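Local structure of cycloalternan-forming enzyme (Listeria monocytogenes serovar 1/2a, 5F7U) at residues F242-D247 with D317-V322; P289-A294 with S307-A312; V865-M870 with V920-K925. The protein is a multidomain enzyme of glycoside hydrolase family 31, combining a TIM-barrel domain with several beta-rich domains and a family 6 carbohydrate-binding module. The protein carries 1 engineered substitution. All coordinates share one frame; numbering follows the deposited sequence.

How the contacts relate
Contacts 1 and 2 belong to one beta-sandwich region and touch each other: strands 307-311 and 318-327 are sheet neighbours, joined by backbone pairs such as Ser-320 O with Gln-310 N. Contact 1 pairs two strands within a sheet, so backbone hydrogen bonds run beside its aromatic packing, and it passes from a buried face to an exposed turn. Contact 2, nested inside the chain loop that contact 1 closes, is buried at every touching residue and held across the layers mainly by aromatic, proline and methionine groups. Contact 3 lies far off, its centre about 53 Å from that of contact 1, and pairs a small apolar touch with one backbone bond and a water near the surface.

Contact 1. Residues F242-D247 with D317-V322; sequences FMTPSD and DKYSFV
Phe-242 lays its CB over one face of the Tyr-319 ring, 3.5 Å from the ring centroid, and the two rings, with planes 20° apart, are slid so far past each other that they barely overlap. With CG between its backbone N and carbonyl carbon (chi1 76°), Tyr-319 brings its ring back against segment 242-247, where Thr-244 CB meets the ring edge in plane, 3.7 Å from CD2. Farther along, Phe-321 CE2 lies at the edge of the Phe-242 ring, 3.8 Å from Phe-242 CE2. This packed aromatic face belongs to an antiparallel pair, strands 235-243 and 318-327, in the beta-sandwich of galactose mutarotase type. Phe-242 and Tyr-319 form a hydrogen-bonded pair: Phe-242 N to Tyr-319 O is 2.7 Å, and Tyr-319 N to Phe-242 O is 2.9 Å. Past the strand end, Thr-244 N still reaches Asp-317 O at 2.8 Å, from above the carbonyl plane. The opposite face is looser. There Met-243 and Lys-318, a non-hydrogen-bonded pair, are partly exposed and turn to Tyr-219, which Lys-318 meets by a cation-pi contact. Asp-317 OD1 is hydrogen-bonded to the hydroxyl of the same tyrosine. Beyond Thr-244, Pro-245 to Asp-247 peel away into solvent.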
# COMPACT_ATOMS: atom_id res chain seq x y z
N PHE A 242 16.79 -15.73 -13.72
CA PHE A 242 17.38 -15.88 -12.39
C PHE A 242 16.96 -17.20 -11.76
O PHE A 242 15.88 -17.70 -12.05
CB PHE A 242 16.96 -14.69 -11.52
CG PHE A 242 17.34 -13.35 -12.10
CD1 PHE A 242 18.61 -12.80 -11.82
CD2 PHE A 242 16.47 -12.64 -12.94
CE1 PHE A 242 18.98 -11.56 -12.36
CE2 PHE A 242 16.85 -11.41 -13.49
CZ PHE A 242 18.10 -10.87 -13.19
N MET A 243 17.82 -17.76 -10.91
CA MET A 243 17.53 -19.01 -10.20
C MET A 243 16.78 -18.67 -8.92
O MET A 243 17.17 -17.75 -8.21
CB MET A 243 18.82 -19.73 -9.84
CG MET A 243 18.58 -21.08 -9.19
SD MET A 243 20.05 -22.06 -9.44
CE MET A 243 19.90 -22.24 -11.20
N THR A 244 15.72 -19.43 -8.63
CA THR A 244 14.94 -19.21 -7.41
C THR A 244 14.57 -20.51 -6.69
O THR A 244 13.96 -21.41 -7.31
CB THR A 244 13.69 -18.34 -7.67
OG1 THR A 244 12.87 -18.33 -6.50
CG2 THR A 244 12.87 -18.86 -8.89
N PRO A 245 14.93 -20.63 -5.39
CA PRO A 245 14.58 -21.81 -4.60
C PRO A 245 13.06 -21.90 -4.39
O PRO A 245 12.36 -20.89 -4.48
CB PRO A 245 15.31 -21.58 -3.27
CG PRO A 245 15.44 -20.10 -3.17
CD PRO A 245 15.61 -19.60 -4.58
N SER A 246 12.57 -23.10 -4.10
CA SER A 246 11.12 -23.36 -4.02
C SER A 246 10.40 -22.46 -3.03
O SER A 246 9.25 -22.08 -3.26
CB SER A 246 10.85 -24.83 -3.68
OG SER A 246 11.30 -25.68 -4.72
N ASP A 247 11.07 -22.11 -1.93
CA ASP A 247 10.43 -21.33 -0.87
C ASP A 247 10.45 -19.83 -1.05
O ASP A 247 9.92 -19.11 -0.22
CB ASP A 247 10.98 -21.71 0.51
CG ASP A 247 12.47 -21.46 0.66
OD1 ASP A 247 13.17 -21.12 -0.31
OD2 ASP A 247 12.95 -21.66 1.78
N ASP A 317 12.12 -23.33 -10.91
CA ASP A 317 13.26 -22.73 -10.23
C ASP A 317 13.80 -21.50 -10.97
O ASP A 317 14.94 -21.10 -10.74
CB ASP A 317 14.37 -23.78 -10.00
CG ASP A 317 15.04 -24.25 -11.28
OD1 ASP A 317 14.50 -24.05 -12.39
OD2 ASP A 317 16.13 -24.86 -11.18
N LYS A 318 12.98 -20.90 -11.83
CA LYS A 318 13.43 -19.76 -12.63
C LYS A 318 12.48 -18.58 -12.48
O LYS A 318 11.26 -18.75 -12.58
CB LYS A 318 13.49 -20.14 -14.11
CG LYS A 318 14.06 -19.06 -15.04
CD LYS A 318 13.97 -19.44 -16.51
CE LYS A 318 14.88 -20.61 -16.83
NZ LYS A 318 15.08 -20.75 -18.31
N TYR A 319 13.02 -17.39 -12.23
CA TYR A 319 12.23 -16.17 -12.50
C TYR A 319 12.88 -15.28 -13.54
O TYR A 319 14.10 -15.27 -13.68
CB TYR A 319 11.83 -15.39 -11.23
CG TYR A 319 12.91 -14.57 -10.59
CD1 TYR A 319 13.16 -13.24 -11.00
CD2 TYR A 319 13.68 -15.10 -9.55
CE1 TYR A 319 14.16 -12.47 -10.38
CE2 TYR A 319 14.68 -14.34 -8.91
CZ TYR A 319 14.90 -13.02 -9.32
OH TYR A 319 15.89 -12.29 -8.71
N SER A 320 12.05 -14.53 -14.26
CA SER A 320 12.55 -13.79 -15.42
C SER A 320 11.83 -12.47 -15.52
O SER A 320 10.69 -12.36 -15.06
CB SER A 320 12.30 -14.57 -16.71
OG SER A 320 12.77 -15.91 -16.61
N PHE A 321 12.49 -11.48 -16.10
CA PHE A 321 11.75 -10.33 -16.60
C PHE A 321 11.94 -10.21 -18.09
O PHE A 321 12.99 -10.54 -18.62
CB PHE A 321 12.06 -9.02 -15.85
CG PHE A 321 13.48 -8.53 -15.97
CD1 PHE A 321 13.93 -7.90 -17.14
CD2 PHE A 321 14.36 -8.65 -14.89
CE1 PHE A 321 15.23 -7.43 -17.23
CE2 PHE A 321 15.67 -8.17 -14.97
CZ PHE A 321 16.11 -7.57 -16.15
N VAL A 322 10.89 -9.76 -18.76
CA VAL A 322 10.95 -9.49 -20.19
C VAL A 322 10.46 -8.07 -20.32
O VAL A 322 9.31 -7.77 -19.96
CB VAL A 322 10.08 -10.46 -21.02
CG1 VAL A 322 10.21 -10.14 -22.51
CG2 VAL A 322 10.51 -11.90 -20.78

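Contact 2. Residues P289-A294 with S307-A312; sequences PFFVSA and SQFQMA
The packed interior of a beta-sandwich is formed here by Phe-291 and Pro-289 of segment 289-294 against Phe-309, Met-311 and Ser-307 of segment 307-312. The two segments face each other through side chains, with no hydrogen bond between them. The CB atoms of Phe-291, Phe-309 and Met-311 all point across the gap. Met-311 places its methyl over one face of the Phe-291 ring, CE lying 4.1 Å from the ring centroid and offset toward the rim. Bends at chi2 (-52°) and chi3 (-69°) fold the methionine chain so that CE leads and SD stays farther back, 5.2 Å from the same centroid in an oblique Met-aromatic contact. Phe-309 comes to the edge of the Phe-291 ring, its CE2 in that ring's plane and 4.0 Å from Phe-291 CD2, with the two planes nearly perpendicular at 88°. Phe-309 CE1 also stands 3.8 Å from the CA of Pro-289, where the chain turns a corner and which meets this ring obliquely. Pro-289 CB also lies 3.9 Å from Ser-307 OG, whose polar need is met by a hydrogen bond with Thr-269 OG1. Phe-250, Phe-253 and Tyr-319 add further rings around Phe-291. On the outward side of strand 307-311, Gln-310 NE2 donates a nearly straight 2.8 Å bond to Gln-308 OE1. Apolar side chains packed between two layers, without hydrogen bonds across them, are what a beta-sandwich core consists of, here that of the galactose mutarotase-like domain of family 31.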
# COMPACT_ATOMS: atom_id res chain seq x y z
N PRO A 289 7.39 -1.80 -11.62
CA PRO A 289 8.31 -2.91 -11.91
C PRO A 289 9.38 -3.08 -10.81
O PRO A 289 10.57 -2.98 -11.08
CB PRO A 289 8.93 -2.49 -13.26
CG PRO A 289 8.98 -0.98 -13.15
CD PRO A 289 7.75 -0.57 -12.37
N PHE A 290 8.91 -3.29 -9.58
CA PHE A 290 9.75 -3.43 -8.41
C PHE A 290 9.14 -4.53 -7.57
O PHE A 290 7.94 -4.52 -7.32
CB PHE A 290 9.76 -2.13 -7.61
CG PHE A 290 10.39 -2.23 -6.23
CD1 PHE A 290 11.71 -2.70 -6.05
CD2 PHE A 290 9.68 -1.77 -5.12
CE1 PHE A 290 12.28 -2.75 -4.77
CE2 PHE A 290 10.26 -1.82 -3.83
CZ PHE A 290 11.55 -2.30 -3.66
N PHE A 291 9.96 -5.49 -7.17
CA PHE A 291 9.54 -6.46 -6.17
C PHE A 291 10.55 -6.61 -5.05
O PHE A 291 11.73 -6.31 -5.21
CB PHE A 291 9.21 -7.84 -6.81
CG PHE A 291 10.42 -8.63 -7.28
CD1 PHE A 291 11.19 -9.37 -6.38
CD2 PHE A 291 10.75 -8.67 -8.64
CE1 PHE A 291 12.28 -10.10 -6.81
CE2 PHE A 291 11.84 -9.42 -9.08
CZ PHE A 291 12.60 -10.13 -8.16
N VAL A 292 10.06 -7.09 -3.92
CA VAL A 292 10.91 -7.42 -2.77
C VAL A 292 10.79 -8.90 -2.51
O VAL A 292 9.67 -9.43 -2.46
CB VAL A 292 10.47 -6.62 -1.52
CG1 VAL A 292 11.23 -7.11 -0.27
CG2 VAL A 292 10.70 -5.13 -1.74
N SER A 293 11.94 -9.57 -2.37
CA SER A 293 11.95 -10.99 -2.02
C SER A 293 12.24 -11.16 -0.54
O SER A 293 13.06 -10.44 0.02
CB SER A 293 12.99 -11.74 -2.85
OG SER A 293 13.28 -13.00 -2.26
N ALA A 294 11.58 -12.15 0.07
CA ALA A 294 11.88 -12.50 1.44
C ALA A 294 13.29 -13.10 1.61
O ALA A 294 13.75 -13.29 2.74
CB ALA A 294 10.80 -13.41 2.01
N SER A 307 6.63 -4.40 -18.87
CA SER A 307 7.45 -5.57 -18.60
C SER A 307 6.54 -6.70 -18.08
O SER A 307 5.43 -6.45 -17.54
CB SER A 307 8.55 -5.26 -17.57
OG SER A 307 8.02 -4.68 -16.38
N GLN A 308 7.01 -7.92 -18.29
CA GLN A 308 6.38 -9.11 -17.70
C GLN A 308 7.38 -9.80 -16.79
O GLN A 308 8.49 -10.12 -17.22
CB GLN A 308 5.89 -10.06 -18.79
CG GLN A 308 5.09 -11.25 -18.26
CD GLN A 308 4.79 -12.27 -19.34
OE1 GLN A 308 5.68 -12.91 -19.85
NE2 GLN A 308 3.53 -12.40 -19.68
N PHE A 309 6.98 -10.01 -15.53
CA PHE A 309 7.79 -10.75 -14.56
C PHE A 309 7.23 -12.16 -14.45
O PHE A 309 6.09 -12.37 -14.01
CB PHE A 309 7.73 -10.05 -13.18
CG PHE A 309 8.55 -8.79 -13.10
CD1 PHE A 309 8.02 -7.55 -13.52
CD2 PHE A 309 9.84 -8.82 -12.60
CE1 PHE A 309 8.80 -6.38 -13.45
CE2 PHE A 309 10.62 -7.66 -12.50
CZ PHE A 309 10.11 -6.43 -12.94
N GLN A 310 8.04 -13.12 -14.88
CA GLN A 310 7.65 -14.52 -14.87
C GLN A 310 8.20 -15.15 -13.60
O GLN A 310 9.37 -15.53 -13.55
CB GLN A 310 8.22 -15.20 -16.12
CG GLN A 310 7.70 -14.56 -17.41
CD GLN A 310 8.37 -15.11 -18.65
OE1 GLN A 310 9.27 -15.94 -18.58
NE2 GLN A 310 7.93 -14.63 -19.81
N MET A 311 7.36 -15.28 -12.57
CA MET A 311 7.89 -15.62 -11.25
C MET A 311 7.73 -17.10 -10.96
O MET A 311 6.77 -17.53 -10.31
CB MET A 311 7.26 -14.72 -10.16
CG MET A 311 7.34 -13.21 -10.45
SD MET A 311 9.01 -12.61 -10.86
CE MET A 311 9.84 -12.80 -9.28
N ALA A 312 8.67 -17.90 -11.48
CA ALA A 312 8.57 -19.38 -11.37
C ALA A 312 7.25 -19.86 -11.99
O ALA A 312 6.62 -20.81 -11.52
CB ALA A 312 8.73 -19.84 -9.91

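Contact 3. Residues V865-M870 with V920-K925; sequences VDLPAM and VKAAAK
Leu-867 and Ala-922 point their CB atoms at each other, and the leucine bridges the gap: its CD2 ends 3.8 Å from the alanine CB. With CG anti to the backbone N (chi1 -171°), the Leu-867 branch stretches toward the alanine methyl; together the two side chains span the 8.9 Å between the CA atoms of Leu-867 and Ala-922. The two residues sit at the ends of strands 862-867 and 917-922, which belong to different sheets of a beta-sandwich domain, and Thr-874 and Gln-929 touch both of them. Past these strand ends the chains close in as loops, the touching parts running 56° apart, and the two long side chains lead away from the interface. Met-870 leads its sulfur end off toward Leu-826 and Phe-828 of strand 825-830, while the exposed Lys-925 carries its chain away from segment 865-870. What remains is mostly backbone, with two alanine methyls beside it. Met-870 N donates to Lys-925 O at 3.2 Å, arriving nearly along the C=O axis, and Ala-869 brings CA to 3.4 Å from the same oxygen in a CA-H...O contact. Ala-924 sets its CB 4.0 Å from Met-870 O. One water joins the loops as well: it accepts from Lys-925 N at 2.7 Å and more weakly from Met-870 N, and it may give a weak bond to Ala-923 O. The N-H of Met-870 is thus shared between a carbonyl and a water, both rather long bonds. Such chemistry implies a modest junction, in which a buried apolar touch is followed by a single, rather long direct bond and a hydrated link at the protein surface.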
# COMPACT_ATOMS: atom_id res chain seq x y z
N VAL A 865 11.24 6.37 32.76
CA VAL A 865 10.87 7.05 31.52
C VAL A 865 11.61 8.38 31.46
O VAL A 865 11.53 9.19 32.41
CB VAL A 865 9.35 7.26 31.39
CG1 VAL A 865 9.00 7.96 30.07
CG2 VAL A 865 8.61 5.93 31.49
N ASP A 866 12.35 8.59 30.38
CA ASP A 866 13.06 9.82 30.15
C ASP A 866 12.24 10.65 29.19
O ASP A 866 12.17 10.36 27.98
CB ASP A 866 14.46 9.55 29.60
CG ASP A 866 15.40 8.96 30.65
OD1 ASP A 866 15.07 8.93 31.88
OD2 ASP A 866 16.51 8.53 30.25
N LEU A 867 11.58 11.66 29.74
CA LEU A 867 10.69 12.52 28.97
C LEU A 867 11.46 13.79 28.56
O LEU A 867 12.10 14.42 29.40
CB LEU A 867 9.46 12.85 29.82
CG LEU A 867 8.23 13.57 29.26
CD1 LEU A 867 7.43 12.68 28.32
CD2 LEU A 867 7.37 14.02 30.43
N PRO A 868 11.44 14.14 27.26
CA PRO A 868 12.15 15.35 26.85
C PRO A 868 11.30 16.57 27.22
O PRO A 868 10.19 16.40 27.73
CB PRO A 868 12.25 15.18 25.33
CG PRO A 868 10.99 14.48 24.97
CD PRO A 868 10.72 13.53 26.13
N ALA A 869 11.82 17.77 26.96
CA ALA A 869 11.00 18.98 27.07
C ALA A 869 9.74 18.81 26.21
O ALA A 869 9.81 18.29 25.09
CB ALA A 869 11.80 20.19 26.61
N MET A 870 8.59 19.18 26.77
CA MET A 870 7.29 19.08 26.06
C MET A 870 6.55 20.41 26.19
O MET A 870 6.77 21.16 27.14
CB MET A 870 6.41 17.97 26.66
CG MET A 870 7.00 16.57 26.65
SD MET A 870 7.22 15.85 25.01
CE MET A 870 5.53 15.38 24.62
N VAL A 920 0.78 8.21 34.72
CA VAL A 920 1.68 9.20 35.35
C VAL A 920 1.54 10.54 34.63
O VAL A 920 1.83 10.63 33.43
CB VAL A 920 3.17 8.74 35.34
CG1 VAL A 920 4.06 9.78 36.03
CG2 VAL A 920 3.34 7.39 36.03
N LYS A 921 1.09 11.56 35.35
CA LYS A 921 0.97 12.90 34.80
C LYS A 921 2.20 13.73 35.13
O LYS A 921 2.55 13.87 36.31
CB LYS A 921 -0.29 13.60 35.32
CG LYS A 921 -0.54 14.97 34.71
CD LYS A 921 -1.83 15.56 35.26
CE LYS A 921 -3.07 14.95 34.61
NZ LYS A 921 -4.31 15.69 35.00
N ALA A 922 2.85 14.26 34.10
CA ALA A 922 3.97 15.20 34.23
C ALA A 922 3.53 16.54 33.66
O ALA A 922 2.88 16.59 32.63
CB ALA A 922 5.20 14.70 33.49
N ALA A 923 3.87 17.61 34.37
CA ALA A 923 3.56 18.97 33.91
C ALA A 923 4.39 19.31 32.66
O ALA A 923 5.44 18.71 32.42
CB ALA A 923 3.83 19.97 35.03
N ALA A 924 3.91 20.26 31.86
CA ALA A 924 4.70 20.79 30.74
C ALA A 924 5.91 21.53 31.31
O ALA A 924 5.76 22.38 32.18
CB ALA A 924 3.86 21.73 29.87
N LYS A 925 7.10 21.18 30.83
CA LYS A 925 8.35 21.84 31.25
C LYS A 925 9.28 21.97 30.06
O LYS A 925 9.32 21.08 29.21
CB LYS A 925 9.06 21.03 32.35
CG LYS A 925 8.39 21.13 33.72
CD LYS A 925 9.32 20.74 34.84
CE LYS A 925 8.62 21.01 36.17
NZ LYS A 925 9.61 21.41 37.21
O HOH W 1 7.27 18.73 29.67